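Local coordinates for fimbrial subunit type 1 (Actinomyces oris, PDB 3UXF), which serves as the major subunit of fimbriae on the surface of this Gram-positive bacterium, at residues Y353-L358 with E421-R426; F377-C382 with L404-E409. All coordinates share one frame; numbering follows the deposited sequence.

In the fold
Followed from the N terminus, the chain reaches both contacts in its C-terminal prealbumin-like domain. Strand 344-362, which also pairs with strand 312-321, supplies residues 353-358. After it come strand 376-385, carrying residues 377-382, then the calcium-binding stretch and the loop with residues 404-409, where contact 2 closes an inner loop. The chain next enters strand 419-426, whose residues 421-426 close the larger loop at contact 1, so contact 2 is nested inside contact 1. The contacts touch: Ile406 packs on Leu425, and Leu358 on Phe377. Contact 1 joins strands within one sheet, whereas contact 2 holds the loop against a strand of another.

Contact 1. Residues Y353-L358 with E421-R426. Unlike the reference sequence in segment 353-358: Ile357 (reference Val).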
# COMPACT_ATOMS: atom_id res chain seq x y z
N TYR A 353 11.35 10.02 11.70
CA TYR A 353 11.54 10.82 12.91
C TYR A 353 13.02 11.09 13.11
O TYR A 353 13.86 10.19 12.95
CB TYR A 353 10.99 10.07 14.15
CG TYR A 353 9.49 10.08 14.28
CD1 TYR A 353 8.70 9.10 13.66
CD2 TYR A 353 8.84 11.09 14.98
CE1 TYR A 353 7.31 9.13 13.75
CE2 TYR A 353 7.46 11.13 15.08
CZ TYR A 353 6.70 10.15 14.47
OH TYR A 353 5.33 10.15 14.57
N GLY A 354 13.34 12.34 13.46
CA GLY A 354 14.73 12.72 13.64
C GLY A 354 15.07 13.21 15.04
O GLY A 354 14.24 13.74 15.77
N LYS A 355 16.33 13.03 15.41
CA LYS A 355 16.87 13.61 16.64
C LYS A 355 17.26 15.04 16.40
O LYS A 355 17.78 15.35 15.33
CB LYS A 355 18.13 12.81 17.00
CG LYS A 355 18.93 13.43 18.15
CD LYS A 355 20.21 12.62 18.53
CE LYS A 355 19.92 11.13 18.67
NZ LYS A 355 19.29 10.82 19.98
N VAL A 356 17.01 15.93 17.37
CA VAL A 356 17.53 17.28 17.32
C VAL A 356 18.54 17.41 18.45
O VAL A 356 18.25 17.03 19.58
CB VAL A 356 16.41 18.31 17.54
CG1 VAL A 356 16.98 19.70 17.66
CG2 VAL A 356 15.39 18.21 16.37
N ILE A 357 19.74 17.91 18.15
CA ILE A 357 20.68 18.24 19.22
C ILE A 357 20.73 19.75 19.34
O ILE A 357 21.11 20.43 18.38
CB ILE A 357 22.10 17.69 18.96
CG1 ILE A 357 22.06 16.18 18.89
CG2 ILE A 357 23.01 18.08 20.11
CD1 ILE A 357 23.38 15.53 18.39
N LEU A 358 20.31 20.29 20.49
CA LEU A 358 20.28 21.72 20.70
C LEU A 358 21.54 22.09 21.46
O LEU A 358 21.77 21.57 22.56
CB LEU A 358 19.02 22.06 21.50
CG LEU A 358 18.64 23.53 21.72
CD1 LEU A 358 17.22 23.58 22.33
CD2 LEU A 358 19.60 24.23 22.65
N GLU A 421 19.24 16.91 23.96
CA GLU A 421 18.64 16.23 22.80
C GLU A 421 17.14 16.30 22.88
O GLU A 421 16.55 16.14 23.96
CB GLU A 421 19.08 14.77 22.72
CG GLU A 421 20.57 14.64 22.55
CD GLU A 421 21.03 13.25 22.21
OE1 GLU A 421 20.25 12.29 22.31
OE2 GLU A 421 22.21 13.15 21.80
N ILE A 422 16.51 16.57 21.74
CA ILE A 422 15.06 16.55 21.64
C ILE A 422 14.74 15.35 20.74
O ILE A 422 14.94 15.38 19.51
CB ILE A 422 14.53 17.86 21.06
CG1 ILE A 422 14.96 19.03 21.98
CG2 ILE A 422 13.02 17.78 20.92
CD1 ILE A 422 14.58 20.38 21.45
N ASN A 423 14.28 14.26 21.37
CA ASN A 423 14.09 12.99 20.69
C ASN A 423 12.65 12.56 20.77
O ASN A 423 12.20 12.28 21.88
CB ASN A 423 14.88 11.89 21.40
CG ASN A 423 16.38 12.14 21.40
OD1 ASN A 423 16.93 12.71 20.44
ND2 ASN A 423 17.05 11.71 22.45
N TYR A 424 11.90 12.44 19.67
CA TYR A 424 12.33 12.72 18.31
C TYR A 424 11.17 13.44 17.62
O TYR A 424 10.03 13.33 18.05
CB TYR A 424 12.61 11.42 17.57
CG TYR A 424 13.57 10.50 18.29
CD1 TYR A 424 14.93 10.57 18.06
CD2 TYR A 424 13.11 9.57 19.21
CE1 TYR A 424 15.81 9.74 18.72
CE2 TYR A 424 13.98 8.73 19.88
CZ TYR A 424 15.33 8.83 19.63
OH TYR A 424 16.22 8.00 20.28
N LEU A 425 11.47 14.16 16.54
CA LEU A 425 10.45 14.90 15.80
C LEU A 425 10.28 14.39 14.38
O LEU A 425 11.25 14.11 13.69
CB LEU A 425 10.81 16.39 15.77
CG LEU A 425 10.51 17.19 17.04
CD1 LEU A 425 11.37 18.44 17.09
CD2 LEU A 425 9.04 17.54 17.11
N ARG A 426 9.03 14.28 13.94
CA ARG A 426 8.73 13.83 12.59
C ARG A 426 9.21 14.87 11.59
O ARG A 426 9.09 16.06 11.82
CB ARG A 426 7.23 13.60 12.42
CG ARG A 426 6.86 12.46 11.47
CD ARG A 426 5.58 12.76 10.71
NE ARG A 426 5.68 14.05 10.03
CZ ARG A 426 4.98 15.13 10.36
NH1 ARG A 426 4.09 15.07 11.33
NH2 ARG A 426 5.17 16.26 9.70
O HOH W 1 18.86 8.03 20.42
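A beta bulge interrupts the antiparallel pairing of residues 353-358 with 421-426: a single residue, Lys355, stands opposite two, Asn423 and Tyr424. On either side of it the register is regular: Gly354 and Leu425 form a hydrogen-bonded pair before it, Val356 and Ile422 one after it; Gly354 N to Leu425 O is 2.7 Å. The peptide bond between Asn423 and Tyr424 is cis, and the Tyr424 ring lies with one face over Asn423 CB.

The length of Lys355 lets it reach across to the other strand. CG lies anti to the backbone N (chi1 171°), and two later bends curl the amine back over that strand. NZ forms a salt bridge with Glu421 OE1 at 2.9 Å, approaching from above the carboxylate plane, and a hydrogen bond to Asn423 OD1 at 3.1 Å, well out of the amide plane. A water links NZ to Tyr424 OH. Asn423 suits its place because its amide serves both neighbours: ND2, 3.3 Å from Glu421 OE1, meets the anti lone pair, which orients the amide.

On the other face of this pair of strands, in the prealbumin-like domain, Val356, Ile422 and Leu425 form an apolar layer. Branched Val356 sets CB 4.0 Å from Ile422 CB and CG2 4.1 Å from Leu425 CD1, and Phe465 and Leu447 of facing strands cover this layer. At the end of the ladder the aliphatic part of Arg426 lies across the Tyr353 ring, CG 3.9 Å from its centroid in a CH-pi contact, while Arg426 NE reaches Tyr430 O and Tyr353 OH bonds to Ala194 O.

Contact 2. Residues F377-C382 with L404-E409; sequences FQVYEC and LTIGGE
Val379 and Leu404 meet through one direct backbone hydrogen bond and one water: Leu404 N is 2.8 Å from Val379 O in a nearly straight bond (173° at the hydrogen), almost on the line of the C=O, while water 2 accepts from Val379 N and donates to Leu404 O. The N-H and C=O of Val379 face those of Leu404 as in an antiparallel hydrogen-bonded pair, with the water replacing one direct bond.

The side chains close the join with aliphatic surface. Ile406 approaches Val379 at about a right angle; its chain runs on extended past CG1 (chi2 166°), which carries CD1 to 3.6 Å from Val379 CB. A long, unbranched tip fits here, since it reaches both methyls of the valine. Leu404 reaches further along the strand, toward Glu381: its CG sits 3.5 Å from Val379 O, and CD1 lies 4.0 Å from Glu381 N.

Past Ile406 the chain reverses in a type I' turn, and Gly407 and Gly408 suit its two central places, where phi is positive. Glu409 N bonds back to Ile406 O across the turn (3.0 Å), and Ile406 N to Glu409 O (2.8 Å).

The segment before Leu404 supplies the calcium ligands Asp393, Asp395, Thr398, Thr400 and Asp402. Strand 376-385 is paired with strand 444-451, to which Cys382 is joined by its disulfide with Cys446, and strand 419-426 meets Val379 and Ile406 through Ile422 and Leu404 through Leu425.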
# COMPACT_ATOMS: atom_id res chain seq x y z
N PHE A 377 13.69 24.75 27.13
CA PHE A 377 12.97 24.98 25.90
C PHE A 377 11.74 24.11 25.79
O PHE A 377 11.71 23.00 26.32
CB PHE A 377 13.87 24.64 24.73
CG PHE A 377 15.06 25.52 24.62
CD1 PHE A 377 15.03 26.63 23.78
CD2 PHE A 377 16.23 25.24 25.32
CE1 PHE A 377 16.16 27.50 23.67
CE2 PHE A 377 17.35 26.09 25.22
CZ PHE A 377 17.32 27.21 24.37
N GLN A 378 10.76 24.61 25.06
CA GLN A 378 9.64 23.79 24.64
C GLN A 378 9.56 23.93 23.12
O GLN A 378 10.23 24.80 22.55
CB GLN A 378 8.33 24.26 25.27
CG GLN A 378 8.45 24.16 26.77
CD GLN A 378 7.12 24.26 27.47
OE1 GLN A 378 6.33 25.19 27.23
NE2 GLN A 378 6.85 23.29 28.35
N VAL A 379 8.78 23.06 22.48
CA VAL A 379 8.74 23.01 21.01
C VAL A 379 7.31 23.10 20.52
O VAL A 379 6.40 22.49 21.11
CB VAL A 379 9.33 21.68 20.47
CG1 VAL A 379 9.44 21.72 18.93
CG2 VAL A 379 10.72 21.39 21.13
N TYR A 380 7.09 23.85 19.43
CA TYR A 380 5.77 23.94 18.81
C TYR A 380 5.88 23.66 17.31
O TYR A 380 6.96 23.83 16.72
CB TYR A 380 5.22 25.37 18.96
CG TYR A 380 4.96 25.80 20.39
CD1 TYR A 380 6.01 26.17 21.21
CD2 TYR A 380 3.66 25.88 20.90
CE1 TYR A 380 5.80 26.58 22.51
CE2 TYR A 380 3.43 26.26 22.23
CZ TYR A 380 4.50 26.61 23.01
OH TYR A 380 4.29 27.02 24.31
N GLU A 381 4.76 23.30 16.70
CA GLU A 381 4.64 23.52 15.26
C GLU A 381 4.36 25.00 15.08
O GLU A 381 3.71 25.60 15.93
CB GLU A 381 3.54 22.66 14.65
CG GLU A 381 3.99 21.19 14.54
CD GLU A 381 2.94 20.26 13.95
OE1 GLU A 381 1.73 20.46 14.15
OE2 GLU A 381 3.34 19.32 13.27
N CYS A 382 4.88 25.63 14.03
CA CYS A 382 4.69 27.08 13.89
C CYS A 382 4.77 27.49 12.45
O CYS A 382 5.28 26.77 11.60
CB CYS A 382 5.72 27.88 14.69
SG CYS A 382 7.42 27.56 14.09
N LEU A 404 4.28 20.92 22.07
CA LEU A 404 4.26 19.51 21.71
C LEU A 404 4.76 18.60 22.81
O LEU A 404 5.70 18.92 23.56
CB LEU A 404 5.15 19.29 20.48
CG LEU A 404 4.76 20.00 19.21
CD1 LEU A 404 5.86 19.73 18.21
CD2 LEU A 404 3.41 19.49 18.68
N THR A 405 4.15 17.41 22.88
CA THR A 405 4.69 16.36 23.71
C THR A 405 5.52 15.47 22.80
O THR A 405 5.01 14.95 21.80
CB THR A 405 3.54 15.52 24.33
OG1 THR A 405 2.78 16.36 25.22
CG2 THR A 405 4.08 14.32 25.12
N ILE A 406 6.81 15.35 23.12
CA ILE A 406 7.79 14.67 22.27
C ILE A 406 8.44 13.63 23.17
O ILE A 406 9.10 13.96 24.16
CB ILE A 406 8.85 15.68 21.82
CG1 ILE A 406 8.19 16.83 21.04
CG2 ILE A 406 9.90 14.97 21.00
CD1 ILE A 406 9.13 18.07 20.85
N GLY A 407 8.26 12.36 22.83
CA GLY A 407 8.80 11.29 23.66
C GLY A 407 8.26 11.35 25.08
O GLY A 407 8.96 10.99 26.03
N GLY A 408 7.02 11.80 25.22
CA GLY A 408 6.40 11.97 26.53
C GLY A 408 6.85 13.18 27.34
O GLY A 408 6.44 13.30 28.49
N GLU A 409 7.66 14.06 26.75
CA GLU A 409 8.17 15.22 27.46
C GLU A 409 7.77 16.52 26.79
O GLU A 409 7.59 16.55 25.57
CB GLU A 409 9.69 15.14 27.50
CG GLU A 409 10.22 13.88 28.18
CD GLU A 409 9.84 13.80 29.67
OE1 GLU A 409 9.56 14.84 30.30
OE2 GLU A 409 9.80 12.68 30.21
O HOH W 2 7.67 20.91 23.93